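Local coordinates for sensor protein (Rhodopseudomonas palustris, PDB 2OOL) that senses light through biliverdin bound in its PAS-GAF chromophore-binding portion, the part in this chain, and as a full-length bacteriophytochrome probably signals as a histidine kinase, at residues L74-I78 / A79-T83; Y141-E144 / F145-S148; A169-E172 / V173-T177; H211-S214 / S215-P218; E271-V274 / N275-M278. All blocks are in the same frame, centred on the assembly; numbering follows the deposited sequence. Where two conformers were deposited one is given.

All five contacts are local; none closes a long loop, nests in or crosses another, and they follow in series. Interaction 1 rounds a turn of the PAS domain before helix 84-94. Interaction 2 starts helix 142-157, and interaction 3 ends helix 162-177; they meet where Ser148 OG lies 2.8 Å from Glu172 OE2 and Phe145 packs on Ile176, joining the helices. Interactions 3, 4 and 5 all fall in the GAF domain, and the last two touch the chromophore. Interaction 4 is the turn between strand 211-212 and helix 219-227, interaction 5 the C-terminal end of helix 267-276; they meet at Tyr272, beside Phe212 and Asp216. Interaction 1 is remote, its centre about 44 Å from that of interaction 4.

Interaction 1: residues L74-I78 / A79-T83; sequences LNVPI and AHYLT
Val76 packs on His80 and Tyr81, and Pro77 on His80, while two carbonyls catch the backbone N-H groups of His80 and Tyr81. His80 N donates to Pro77 O at 3.1 Å, and Tyr81 N donates to Ile78 O at 2.9 Å, nearly straight (164°). A third bond, from Leu82 N to Ala79 O, is weak. Further backbone bonds tie Ile78 to Leu53, Tyr81 to Val110 and Thr83 to Asp108, so the turn is bound to strand 105-111 and to the loop before strand 55-59. Thr83 OG1 is hydrogen-bonded to Ser86 OG. The imidazole of His80 has Pro77 CB over the centre of one face, 4.2 Å above its plane. With CG1 of Val76 anti to the backbone N (chi1 177°), this methyl reaches the imidazole edge at His80 ND1, 3.7 Å away, and also Tyr81 OH at 3.5 Å. Apart from these bonds, Ile78 CG2 and Leu82 CD1 come within 4.3 Å, both side chains resting on Leu90. The arrangement is a short 3-10 turn of the PAS domain, closed by i to i+3 backbone bonds and leading to Thr83 at the N-cap of helix 84-94.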
# COMPACT_ATOMS: atom_id res chain seq x y z
N LEU A 74 -19.20 -30.14 17.73
CA LEU A 74 -20.25 -29.20 18.09
C LEU A 74 -20.25 -28.97 19.63
O LEU A 74 -20.21 -29.89 20.46
CB LEU A 74 -21.61 -29.63 17.48
CG LEU A 74 -21.64 -29.75 15.93
CD1 LEU A 74 -23.00 -30.29 15.38
CD2 LEU A 74 -21.24 -28.48 15.16
N ASN A 75 -20.19 -27.69 19.95
CA ASN A 75 -20.08 -27.14 21.27
C ASN A 75 -18.71 -27.24 21.94
O ASN A 75 -18.60 -26.97 23.14
CB ASN A 75 -21.18 -27.70 22.19
CG ASN A 75 -21.67 -26.67 23.14
OD1 ASN A 75 -22.09 -26.96 24.27
ND2 ASN A 75 -21.62 -25.43 22.70
N VAL A 76 -17.68 -27.60 21.18
CA VAL A 76 -16.33 -27.66 21.70
C VAL A 76 -15.67 -26.28 21.64
O VAL A 76 -15.83 -25.56 20.68
CB VAL A 76 -15.50 -28.71 20.94
CG1 VAL A 76 -14.08 -28.71 21.43
CG2 VAL A 76 -16.13 -30.09 21.12
N PRO A 77 -14.95 -25.89 22.69
CA PRO A 77 -14.25 -24.63 22.57
C PRO A 77 -13.22 -24.63 21.39
O PRO A 77 -12.43 -25.57 21.21
CB PRO A 77 -13.57 -24.46 23.91
CG PRO A 77 -14.27 -25.34 24.83
CD PRO A 77 -14.79 -26.49 24.02
N ILE A 78 -13.25 -23.59 20.58
CA ILE A 78 -12.39 -23.61 19.38
C ILE A 78 -10.91 -23.58 19.83
O ILE A 78 -10.04 -24.13 19.15
CB ILE A 78 -12.73 -22.48 18.41
CG1 ILE A 78 -12.08 -22.76 17.02
CG2 ILE A 78 -12.33 -21.13 18.98
CD1 ILE A 78 -12.40 -21.77 15.99
N ALA A 79 -10.66 -23.00 21.00
CA ALA A 79 -9.32 -22.84 21.57
C ALA A 79 -8.62 -24.16 21.77
O ALA A 79 -7.41 -24.19 21.93
CB ALA A 79 -9.38 -22.08 22.88
N HIS A 80 -9.37 -25.26 21.81
CA HIS A 80 -8.75 -26.56 21.88
C HIS A 80 -7.94 -26.92 20.64
O HIS A 80 -7.01 -27.72 20.75
CB HIS A 80 -9.76 -27.66 22.18
CG HIS A 80 -10.26 -27.62 23.59
ND1 HIS A 80 -11.44 -28.20 23.97
CD2 HIS A 80 -9.74 -27.06 24.70
CE1 HIS A 80 -11.63 -28.02 25.26
NE2 HIS A 80 -10.61 -27.31 25.73
N TYR A 81 -8.24 -26.32 19.50
CA TYR A 81 -7.52 -26.62 18.27
C TYR A 81 -6.64 -25.46 17.78
O TYR A 81 -6.18 -25.48 16.65
CB TYR A 81 -8.50 -26.95 17.17
CG TYR A 81 -9.55 -27.90 17.59
CD1 TYR A 81 -10.80 -27.44 17.98
CD2 TYR A 81 -9.30 -29.27 17.61
CE1 TYR A 81 -11.78 -28.31 18.39
CE2 TYR A 81 -10.28 -30.17 18.02
CZ TYR A 81 -11.52 -29.66 18.41
OH TYR A 81 -12.55 -30.49 18.82
N LEU A 82 -6.44 -24.45 18.62
CA LEU A 82 -5.57 -23.34 18.31
C LEU A 82 -4.40 -23.38 19.27
O LEU A 82 -4.49 -24.00 20.32
CB LEU A 82 -6.30 -22.01 18.47
CG LEU A 82 -7.61 -21.77 17.73
CD1 LEU A 82 -8.17 -20.42 18.06
CD2 LEU A 82 -7.36 -21.91 16.20
N THR A 83 -3.31 -22.71 18.92
CA THR A 83 -2.20 -22.52 19.84
C THR A 83 -2.66 -21.48 20.85
O THR A 83 -3.59 -20.76 20.59
CB THR A 83 -0.91 -22.01 19.11
OG1 THR A 83 -1.15 -20.72 18.51
CG2 THR A 83 -0.52 -22.99 18.00

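Interaction 2: residues Y141-E144 / F145-S148; sequences YTNE and FFRS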
# COMPACT_ATOMS: atom_id res chain seq x y z
N TYR A 141 7.80 -9.83 -1.90
CA TYR A 141 7.97 -8.49 -2.56
C TYR A 141 6.97 -7.41 -2.09
O TYR A 141 6.41 -6.66 -2.92
CB TYR A 141 7.90 -8.68 -4.11
CG TYR A 141 8.92 -9.69 -4.58
CD1 TYR A 141 10.28 -9.50 -4.30
CD2 TYR A 141 8.55 -10.87 -5.25
CE1 TYR A 141 11.25 -10.43 -4.68
CE2 TYR A 141 9.53 -11.83 -5.64
CZ TYR A 141 10.87 -11.59 -5.34
OH TYR A 141 11.87 -12.48 -5.69
N THR A 142 6.79 -7.33 -0.76
CA THR A 142 5.78 -6.47 -0.15
C THR A 142 6.16 -4.98 -0.28
O THR A 142 5.28 -4.14 -0.55
CB THR A 142 5.49 -6.85 1.36
OG1 THR A 142 5.19 -8.25 1.47
CG2 THR A 142 4.31 -6.04 1.92
N ASN A 143 7.44 -4.64 -0.13
CA ASN A 143 7.88 -3.23 -0.33
C ASN A 143 7.61 -2.69 -1.78
O ASN A 143 7.09 -1.58 -1.95
CB ASN A 143 9.34 -3.04 0.10
CG ASN A 143 9.51 -3.03 1.64
OD1 ASN A 143 8.73 -2.40 2.36
ND2 ASN A 143 10.54 -3.71 2.12
N GLU A 144 7.96 -3.50 -2.78
CA GLU A 144 7.58 -3.25 -4.17
C GLU A 144 6.06 -3.15 -4.32
O GLU A 144 5.54 -2.29 -5.03
CB GLU A 144 8.09 -4.38 -5.09
CG GLU A 144 9.60 -4.62 -5.05
CD GLU A 144 10.07 -5.58 -6.13
OE1 GLU A 144 9.30 -5.87 -7.08
OE2 GLU A 144 11.23 -6.05 -6.03
N PHE A 145 5.35 -4.04 -3.65
CA PHE A 145 3.90 -4.03 -3.66
C PHE A 145 3.36 -2.68 -3.19
O PHE A 145 2.54 -2.10 -3.90
CB PHE A 145 3.42 -5.14 -2.73
CG PHE A 145 1.95 -5.23 -2.60
CD1 PHE A 145 1.19 -5.83 -3.59
CD2 PHE A 145 1.31 -4.81 -1.44
CE1 PHE A 145 -0.19 -5.96 -3.44
CE2 PHE A 145 -0.08 -4.96 -1.28
CZ PHE A 145 -0.82 -5.53 -2.29
N PHE A 146 3.81 -2.21 -2.03
CA PHE A 146 3.36 -0.92 -1.50
C PHE A 146 3.68 0.24 -2.47
O PHE A 146 2.87 1.14 -2.68
CB PHE A 146 4.02 -0.59 -0.17
CG PHE A 146 3.57 -1.44 0.99
CD1 PHE A 146 2.41 -2.19 0.97
CD2 PHE A 146 4.34 -1.47 2.14
CE1 PHE A 146 2.04 -2.97 2.07
CE2 PHE A 146 3.99 -2.22 3.22
CZ PHE A 146 2.83 -2.97 3.20
N ARG A 147 4.88 0.21 -3.03
CA ARG A 147 5.29 1.24 -3.99
C ARG A 147 4.37 1.28 -5.20
O ARG A 147 3.93 2.36 -5.58
CB ARG A 147 6.76 0.98 -4.43
CG ARG A 147 7.27 1.85 -5.53
CD ARG A 147 8.69 1.47 -5.84
NE ARG A 147 8.78 0.17 -6.51
CZ ARG A 147 9.81 -0.68 -6.43
NH1 ARG A 147 10.87 -0.41 -5.67
NH2 ARG A 147 9.78 -1.82 -7.10
N SER A 148 4.04 0.11 -5.76
CA SER A 148 3.15 0.07 -6.93
C SER A 148 1.75 0.59 -6.59
O SER A 148 1.20 1.39 -7.33
CB SER A 148 3.09 -1.32 -7.62
OG SER A 148 2.43 -2.28 -6.82
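The opening turns of helix 142-157, entered from Tyr141 at its N-cap, carry an i to i+4 CH-pi contact between Thr142 and Phe146. Thr142 CG2 sits over the face of the Phe146 ring, 4.0 Å from its centroid and 25° off the ring normal, and it approaches Phe146 CZ to 3.6 Å. The two side chains run alongside each other. Phe146 CG stands anti to its own carbonyl carbon (chi1 -70°), which turns the ring back along the helix toward Thr142; Thr142 O lies 3.5 Å above the ring plane, near the rim. That same carbonyl accepts the N-H of Phe146 at 2.8 Å. Phe146 and Thr142 also pack on the second subunit, where Leu316 and Phe146 of that subunit receive them. With an alanine here instead of Phe146, Thr142 CG2 would probably lose its aromatic face and a gap would open against Leu316 of the second subunit. Elsewhere on the helix, Arg147 NH2 lies 3.5 Å from Glu144 CG, the carboxylate and guanidinium planes 24° apart, but Glu144 was deposited in two positions and the pairing is doubtful. Arg147 NH1 also has a weak bond to Asn103 O of the second subunit. The chemistry is therefore lopsided: dispersion and backbone bonds carry this contact, whereas Glu144 and Arg147, in the modelled conformer, stay beyond salt-bridge distance and probably attract each other only weakly.

Interaction 3: residues A169-E172 / V173-T177; sequences AASE and VRRIT
The guanidinium of Arg175 has Ser171 O over one face, 3.9 Å above its plane and offset toward the rim, and Glu172 OE1 at its edge. This is an i to i+3 salt bridge in the last turns of helix 162-177, a helix of the GAF domain. Arg175 NH1 donates to Glu172 OE1 at 2.5 Å, short enough for its exact length to be doubtful; the carboxylate is met on its anti side, and the two flat groups are turned 44° apart. A bend at chi2 of Glu172 (76°) brings the carboxylate toward the C-terminal end of the helix. Its other oxygen, OE2, is occupied elsewhere: Ser148 OG, on helix 142-157, is hydrogen-bonded to it, and Ile176 CG2 lies 3.6 Å away. The buried carboxylate is thus held at both oxygens, with arginine and serine as its mates, which would probably steady its negative charge. Arg174 turns elsewhere, to a salt bridge with Asp199. On the backbone, Arg175 N reaches Ser171 O at 3.0 Å. At the helix end Val173 O takes two donors from opposite faces of its plane, Thr177 OG1 at 2.7 Å and Thr177 N at 3.0 Å.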
# COMPACT_ATOMS: atom_id res chain seq x y z
N ALA A 169 -6.47 1.60 -13.26
CA ALA A 169 -6.96 0.67 -12.22
C ALA A 169 -6.72 -0.77 -12.63
O ALA A 169 -6.18 -1.53 -11.84
CB ALA A 169 -8.42 0.91 -11.93
N ALA A 170 -7.09 -1.13 -13.86
CA ALA A 170 -7.05 -2.54 -14.33
C ALA A 170 -5.64 -3.06 -14.40
O ALA A 170 -5.37 -4.19 -13.99
CB ALA A 170 -7.74 -2.70 -15.71
N SER A 171 -4.75 -2.24 -14.95
CA SER A 171 -3.35 -2.63 -15.08
C SER A 171 -2.65 -2.80 -13.73
O SER A 171 -1.90 -3.75 -13.53
CB SER A 171 -2.59 -1.63 -15.99
OG SER A 171 -2.62 -0.34 -15.40
N GLU A 172 -2.90 -1.93 -12.77
CA GLU A 172 -2.32 -2.17 -11.43
C GLU A 172 -2.89 -3.42 -10.76
O GLU A 172 -2.17 -4.19 -10.13
CB GLU A 172 -2.52 -0.97 -10.51
CG GLU A 172 -2.08 -1.24 -9.01
CD GLU A 172 -0.56 -1.23 -8.81
OE1 GLU A 172 0.17 -0.92 -9.76
OE2 GLU A 172 -0.09 -1.49 -7.69
N VAL A 173 -4.19 -3.64 -10.90
CA VAL A 173 -4.80 -4.86 -10.39
C VAL A 173 -4.18 -6.10 -11.03
O VAL A 173 -3.95 -7.10 -10.35
CB VAL A 173 -6.36 -4.82 -10.52
CG1 VAL A 173 -6.98 -6.20 -10.36
CG2 VAL A 173 -6.99 -3.90 -9.46
N ARG A 174 -3.86 -6.04 -12.32
CA ARG A 174 -3.23 -7.18 -12.97
C ARG A 174 -1.82 -7.39 -12.43
O ARG A 174 -1.41 -8.52 -12.17
CB ARG A 174 -3.19 -7.03 -14.50
CG ARG A 174 -2.84 -8.33 -15.16
CD ARG A 174 -2.97 -8.31 -16.70
NE ARG A 174 -2.03 -7.43 -17.40
CZ ARG A 174 -0.79 -7.76 -17.77
NH1 ARG A 174 -0.28 -8.96 -17.51
NH2 ARG A 174 -0.05 -6.88 -18.43
N ARG A 175 -1.09 -6.29 -12.24
CA ARG A 175 0.23 -6.31 -11.61
C ARG A 175 0.30 -7.09 -10.29
O ARG A 175 1.22 -7.86 -10.07
CB ARG A 175 0.67 -4.87 -11.31
CG ARG A 175 2.18 -4.63 -11.37
CD ARG A 175 2.46 -3.13 -11.31
NE ARG A 175 2.39 -2.50 -12.63
CZ ARG A 175 1.53 -1.56 -13.04
NH1 ARG A 175 0.62 -1.04 -12.23
NH2 ARG A 175 1.63 -1.08 -14.29
N ILE A 176 -0.69 -6.90 -9.43
CA ILE A 176 -0.60 -7.40 -8.07
C ILE A 176 -1.37 -8.69 -7.86
O ILE A 176 -1.17 -9.33 -6.84
CB ILE A 176 -1.02 -6.32 -7.04
CG1 ILE A 176 -2.51 -5.99 -7.17
CG2 ILE A 176 -0.16 -5.03 -7.23
CD1 ILE A 176 -3.01 -4.95 -6.15
N THR A 177 -2.22 -9.07 -8.80
CA THR A 177 -2.98 -10.32 -8.73
C THR A 177 -2.35 -11.43 -9.56
O THR A 177 -2.52 -12.60 -9.27
CB THR A 177 -4.48 -10.14 -9.16
OG1 THR A 177 -4.61 -9.70 -10.51
CG2 THR A 177 -5.22 -9.17 -8.26

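Interaction 4: residues H211-S214 / S215-P218; sequences HFPS and SDIP. With LBV (3-[2-[(Z)-[3-(2-carboxyethyl)-5-[(Z)-(4-ethenyl-3-methyl-5-oxidanylidene-pyrrol-2-ylidene)methyl]-4-methyl-pyrrol-1-ium -2-ylidene]methyl]-5-[(Z)-[(3E)-3-ethylidene-4-methyl-5-oxidanylidene-pyrrolidin-2-ylidene]methyl]-4-methyl-1H-pyrrol-3- yl]propanoic acid), chain C.
Phe212 and Asp216 share one first torsion, CG anti to the carbonyl carbon (chi1 -74° in both), which sets the phenyl edge against the carboxylate: Phe212 CD2 is 3.5 Å from Asp216 OD2. Ring and carboxylate planes are 56° apart, and the two side chains cross at about a right angle. Asp216 OD1 lies 3.6 Å from Pro213 CG. Over one face of the Phe212 ring, above its centre, sits the chromophore atom CAD, 3.7 Å from the plane. Residues 213-218 spell the Pro-x-Ser-Asp-Ile-Pro motif of phytochrome GAF domains, which lines the bilin pocket. Its first half coils into a 3-10 turn, with Asp216 N bound to Pro213 O at 3.1 Å and Ile217 N to Ser214 O. The turn leaves the backbone carbonyl of Asp216 facing the tetrapyrrole, where O accepts from N_B at 3.2 Å and, weakly, from N_C at 3.0 Å. Two inner pyrrole nitrogens thus converge on a main-chain oxygen. Next along the chain, Ile217 CG1 packs 3.5 Å from chromophore C4C, and Pro218 CD sits 3.5 Å from C1B. Pro218 also leans on Cys28 and Asp29, and Ile217 O is hydrogen-bonded to Arg222 NE.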
# COMPACT_ATOMS: atom_id res chain seq x y z
N HIS A 211 -20.54 -5.99 -24.97
CA HIS A 211 -21.76 -5.72 -24.22
C HIS A 211 -22.35 -7.04 -23.74
O HIS A 211 -22.28 -8.06 -24.44
CB HIS A 211 -22.81 -4.99 -25.08
CG HIS A 211 -22.51 -3.55 -25.34
ND1 HIS A 211 -23.01 -2.53 -24.55
CD2 HIS A 211 -21.80 -2.95 -26.32
CE1 HIS A 211 -22.59 -1.37 -25.02
NE2 HIS A 211 -21.86 -1.59 -26.10
N PHE A 212 -22.93 -7.02 -22.55
CA PHE A 212 -23.44 -8.23 -21.92
C PHE A 212 -24.83 -7.94 -21.38
O PHE A 212 -25.06 -6.83 -20.90
CB PHE A 212 -22.48 -8.69 -20.79
CG PHE A 212 -21.22 -9.32 -21.31
CD1 PHE A 212 -20.16 -8.52 -21.73
CD2 PHE A 212 -21.13 -10.69 -21.46
CE1 PHE A 212 -19.00 -9.08 -22.27
CE2 PHE A 212 -19.97 -11.27 -22.00
CZ PHE A 212 -18.90 -10.44 -22.41
N PRO A 213 -25.75 -8.91 -21.48
CA PRO A 213 -27.12 -8.75 -20.96
C PRO A 213 -27.24 -8.64 -19.44
O PRO A 213 -26.44 -9.20 -18.70
CB PRO A 213 -27.85 -9.99 -21.48
CG PRO A 213 -26.79 -10.98 -21.79
CD PRO A 213 -25.57 -10.19 -22.18
N SER A 214 -28.24 -7.91 -18.98
CA SER A 214 -28.46 -7.72 -17.55
C SER A 214 -28.58 -9.01 -16.72
O SER A 214 -28.17 -9.04 -15.56
CB SER A 214 -29.75 -6.96 -17.36
OG SER A 214 -30.81 -7.77 -17.84
N SER A 215 -29.15 -10.05 -17.29
CA SER A 215 -29.32 -11.33 -16.60
C SER A 215 -28.00 -12.04 -16.28
O SER A 215 -28.00 -13.04 -15.58
CB SER A 215 -30.14 -12.28 -17.47
OG SER A 215 -29.42 -12.61 -18.66
N ASP A 216 -26.89 -11.59 -16.85
CA ASP A 216 -25.60 -12.18 -16.51
C ASP A 216 -25.16 -11.87 -15.08
O ASP A 216 -24.36 -12.62 -14.53
CB ASP A 216 -24.52 -11.73 -17.48
CG ASP A 216 -24.63 -12.40 -18.85
OD1 ASP A 216 -25.64 -13.10 -19.11
OD2 ASP A 216 -23.70 -12.20 -19.67
N ILE A 217 -25.64 -10.77 -14.51
CA ILE A 217 -25.40 -10.43 -13.10
C ILE A 217 -26.77 -10.02 -12.53
O ILE A 217 -27.04 -8.83 -12.40
CB ILE A 217 -24.36 -9.29 -12.90
CG1 ILE A 217 -23.10 -9.53 -13.75
CG2 ILE A 217 -23.99 -9.18 -11.43
CD1 ILE A 217 -21.98 -8.46 -13.60
N PRO A 218 -27.62 -11.01 -12.18
CA PRO A 218 -29.02 -10.78 -11.85
C PRO A 218 -29.20 -9.96 -10.58
O PRO A 218 -28.22 -9.63 -9.88
CB PRO A 218 -29.59 -12.18 -11.73
CG PRO A 218 -28.41 -13.02 -11.38
CD PRO A 218 -27.27 -12.43 -12.07
C1A LBV C . -26.03 -16.06 -16.21
C1B LBV C . -25.40 -15.38 -11.86
O1B LBV C . -23.24 -16.71 -5.90
C1C LBV C . -21.57 -12.96 -11.78
O1C LBV C . -16.65 -12.20 -10.28
C1D LBV C . -19.58 -11.45 -15.80
C2A LBV C . -27.48 -16.49 -16.21
C2B LBV C . -25.47 -15.47 -10.46
O2B LBV C . -22.20 -14.77 -5.98
C2C LBV C . -20.40 -12.24 -11.45
O2C LBV C . -17.16 -14.10 -11.29
C2D LBV C . -19.73 -10.74 -17.01
C3A LBV C . -27.72 -16.41 -14.69
C3B LBV C . -24.34 -14.84 -9.94
C3C LBV C . -19.92 -11.72 -12.64
C3D LBV C . -18.46 -10.47 -17.46
C4A LBV C . -26.54 -15.98 -14.04
C4B LBV C . -23.60 -14.32 -11.04
C4C LBV C . -20.76 -12.15 -13.68
C4D LBV C . -17.57 -11.02 -16.53
CAA LBV C . -28.93 -16.69 -14.02
CAB LBV C . -23.99 -14.74 -8.45
CAC LBV C . -19.69 -12.00 -10.10
CAD LBV C . -18.17 -9.82 -18.64
CBA LBV C . -30.32 -17.09 -14.64
CBB LBV C . -22.92 -15.73 -8.03
CBC LBV C . -18.76 -13.20 -9.74
CBD LBV C . -16.87 -9.55 -19.06
CGB LBV C . -22.78 -15.73 -6.50
CGC LBV C . -17.39 -13.17 -10.50
CHB LBV C . -26.47 -15.85 -12.64
CHC LBV C . -22.37 -13.63 -10.82
CHD LBV C . -20.67 -11.87 -15.05
CMA LBV C . -27.56 -17.94 -16.72
CMB LBV C . -26.57 -16.17 -9.64
CMC LBV C . -18.65 -10.84 -12.69
CMD LBV C . -21.03 -10.31 -17.74
N_A LBV C . -25.58 -15.79 -14.96
O_A LBV C . -25.33 -15.97 -17.21
N_B LBV C . -24.30 -14.68 -12.14
N_C LBV C . -21.71 -12.88 -13.11
N_D LBV C . -18.29 -11.60 -15.57
O_D LBV C . -16.33 -11.01 -16.54

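Interaction 5: residues E271-V274 / N275-M278; sequences EYMV and NMGM. With LBV (3-[2-[(Z)-[3-(2-carboxyethyl)-5-[(Z)-(4-ethenyl-3-methyl-5-oxidanylidene-pyrrol-2-ylidene)methyl]-4-methyl-pyrrol-1-ium -2-ylidene]methyl]-5-[(Z)-[(3E)-3-ethylidene-4-methyl-5-oxidanylidene-pyrrolidin-2-ylidene]methyl]-4-methyl-1H-pyrrol-3- yl]propanoic acid), chain C.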
# COMPACT_ATOMS: atom_id res chain seq x y z
N GLU A 271 -21.15 -22.50 -14.28
CA GLU A 271 -21.31 -23.09 -15.62
C GLU A 271 -21.08 -22.02 -16.70
O GLU A 271 -20.51 -22.28 -17.75
CB GLU A 271 -22.70 -23.72 -15.69
CG GLU A 271 -23.23 -24.14 -17.05
CD GLU A 271 -24.54 -25.01 -16.92
OE1 GLU A 271 -24.81 -25.54 -15.78
OE2 GLU A 271 -25.30 -25.15 -17.93
N TYR A 272 -21.52 -20.80 -16.41
CA TYR A 272 -21.21 -19.65 -17.23
C TYR A 272 -19.71 -19.51 -17.41
O TYR A 272 -19.22 -19.24 -18.52
CB TYR A 272 -21.72 -18.39 -16.53
CG TYR A 272 -21.41 -17.09 -17.23
CD1 TYR A 272 -20.29 -16.33 -16.89
CD2 TYR A 272 -22.28 -16.58 -18.19
CE1 TYR A 272 -20.02 -15.13 -17.51
CE2 TYR A 272 -22.02 -15.37 -18.83
CZ TYR A 272 -20.90 -14.65 -18.49
OH TYR A 272 -20.67 -13.43 -19.13
N MET A 273 -18.97 -19.65 -16.31
CA MET A 273 -17.51 -19.51 -16.36
C MET A 273 -16.83 -20.66 -17.08
O MET A 273 -15.84 -20.46 -17.76
CB MET A 273 -16.95 -19.32 -14.97
CG MET A 273 -17.38 -18.04 -14.31
SD MET A 273 -16.86 -16.61 -15.24
CE MET A 273 -15.07 -16.87 -15.24
N VAL A 274 -17.35 -21.88 -16.93
CA VAL A 274 -16.88 -23.00 -17.74
C VAL A 274 -16.92 -22.67 -19.24
O VAL A 274 -15.92 -22.86 -19.98
CB VAL A 274 -17.67 -24.30 -17.40
CG1 VAL A 274 -17.40 -25.37 -18.44
CG2 VAL A 274 -17.29 -24.80 -16.01
N ASN A 275 -18.06 -22.13 -19.68
CA ASN A 275 -18.24 -21.71 -21.07
C ASN A 275 -17.36 -20.55 -21.45
O ASN A 275 -16.95 -20.43 -22.60
CB ASN A 275 -19.71 -21.38 -21.36
CG ASN A 275 -20.63 -22.56 -21.08
OD1 ASN A 275 -20.18 -23.71 -21.05
ND2 ASN A 275 -21.92 -22.28 -20.82
N MET A 276 -17.05 -19.70 -20.49
CA MET A 276 -16.09 -18.61 -20.72
C MET A 276 -14.67 -19.16 -20.98
O MET A 276 -13.86 -18.51 -21.60
CB MET A 276 -16.04 -17.71 -19.47
CG MET A 276 -15.50 -16.30 -19.69
SD MET A 276 -16.76 -15.05 -19.26
CE MET A 276 -16.58 -13.90 -20.61
N GLY A 277 -14.36 -20.34 -20.41
CA GLY A 277 -13.00 -20.88 -20.43
C GLY A 277 -12.04 -20.24 -19.43
O GLY A 277 -10.83 -20.26 -19.64
N MET A 278 -12.55 -19.68 -18.34
CA MET A 278 -11.69 -19.12 -17.33
C MET A 278 -12.02 -19.76 -16.02
O MET A 278 -13.17 -19.65 -15.60
CB MET A 278 -11.87 -17.60 -17.25
CG MET A 278 -11.36 -16.86 -18.45
SD MET A 278 -9.55 -16.79 -18.62
CE MET A 278 -9.35 -15.70 -19.98
C1A LBV C . -26.03 -16.06 -16.21
C1B LBV C . -25.40 -15.38 -11.86
O1B LBV C . -23.24 -16.71 -5.90
C1C LBV C . -21.57 -12.96 -11.78
O1C LBV C . -16.65 -12.20 -10.28
C1D LBV C . -19.58 -11.45 -15.80
C2A LBV C . -27.48 -16.49 -16.21
C2B LBV C . -25.47 -15.47 -10.46
O2B LBV C . -22.20 -14.77 -5.98
C2C LBV C . -20.40 -12.24 -11.45
O2C LBV C . -17.16 -14.10 -11.29
C2D LBV C . -19.73 -10.74 -17.01
C3A LBV C . -27.72 -16.41 -14.69
C3B LBV C . -24.34 -14.84 -9.94
C3C LBV C . -19.92 -11.72 -12.64
C3D LBV C . -18.46 -10.47 -17.46
C4A LBV C . -26.54 -15.98 -14.04
C4B LBV C . -23.60 -14.32 -11.04
C4C LBV C . -20.76 -12.15 -13.68
C4D LBV C . -17.57 -11.02 -16.53
CAA LBV C . -28.93 -16.69 -14.02
CAB LBV C . -23.99 -14.74 -8.45
CAC LBV C . -19.69 -12.00 -10.10
CAD LBV C . -18.17 -9.82 -18.64
CBA LBV C . -30.32 -17.09 -14.64
CBB LBV C . -22.92 -15.73 -8.03
CBC LBV C . -18.76 -13.20 -9.74
CBD LBV C . -16.87 -9.55 -19.06
CGB LBV C . -22.78 -15.73 -6.50
CGC LBV C . -17.39 -13.17 -10.50
CHB LBV C . -26.47 -15.85 -12.64
CHC LBV C . -22.37 -13.63 -10.82
CHD LBV C . -20.67 -11.87 -15.05
CMA LBV C . -27.56 -17.94 -16.72
CMB LBV C . -26.57 -16.17 -9.64
CMC LBV C . -18.65 -10.84 -12.69
CMD LBV C . -21.03 -10.31 -17.74
N_A LBV C . -25.58 -15.79 -14.96
O_A LBV C . -25.33 -15.97 -17.21
N_B LBV C . -24.30 -14.68 -12.14
N_C LBV C . -21.71 -12.88 -13.11
N_D LBV C . -18.29 -11.60 -15.57
O_D LBV C . -16.33 -11.01 -16.54
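A sulfur beside a ring marks the contact of Tyr272 with Met276: Met276 SD lies 4.7 Å from the centroid of the Tyr272 ring, 52° off its normal, an oblique Met-aromatic approach. The nearest ring atom, Tyr272 CE1, is 3.7 Å from that sulfur, and the two side chains run side by side in the same direction. Met273 brings a second sulfur, its SD 4.3 Å from Met276 SD. Tyr272 CG is anti to the backbone N (chi1 177°), which swings the ring off the helix onto the chromophore: Tyr272 CD2 is 3.3 Å from the ring-A oxygen O_A, and Tyr272 OH is 3.4 Å from the methyl CMD of ring D. Phe212 and Asp216 lie beside it. Replacing Tyr272 with an alanine would probably leave Met276 SD without its aromatic neighbour and open a gap between the helix and rings A and D. On another side, Met273 CE reaches Met278 CB, and both residues touch His299. The backbone then closes the helix: Gly277 N donates to Val274 O at 3.0 Å, and Met278 N bonds weakly to Met273 O at 3.4 Å. These two bonds, with the positive phi of Gly277 (77°), form the Schellman motif that ends helix 267-276, whose side turned to the bilin forms part of the chromophore pocket of the GAF domain.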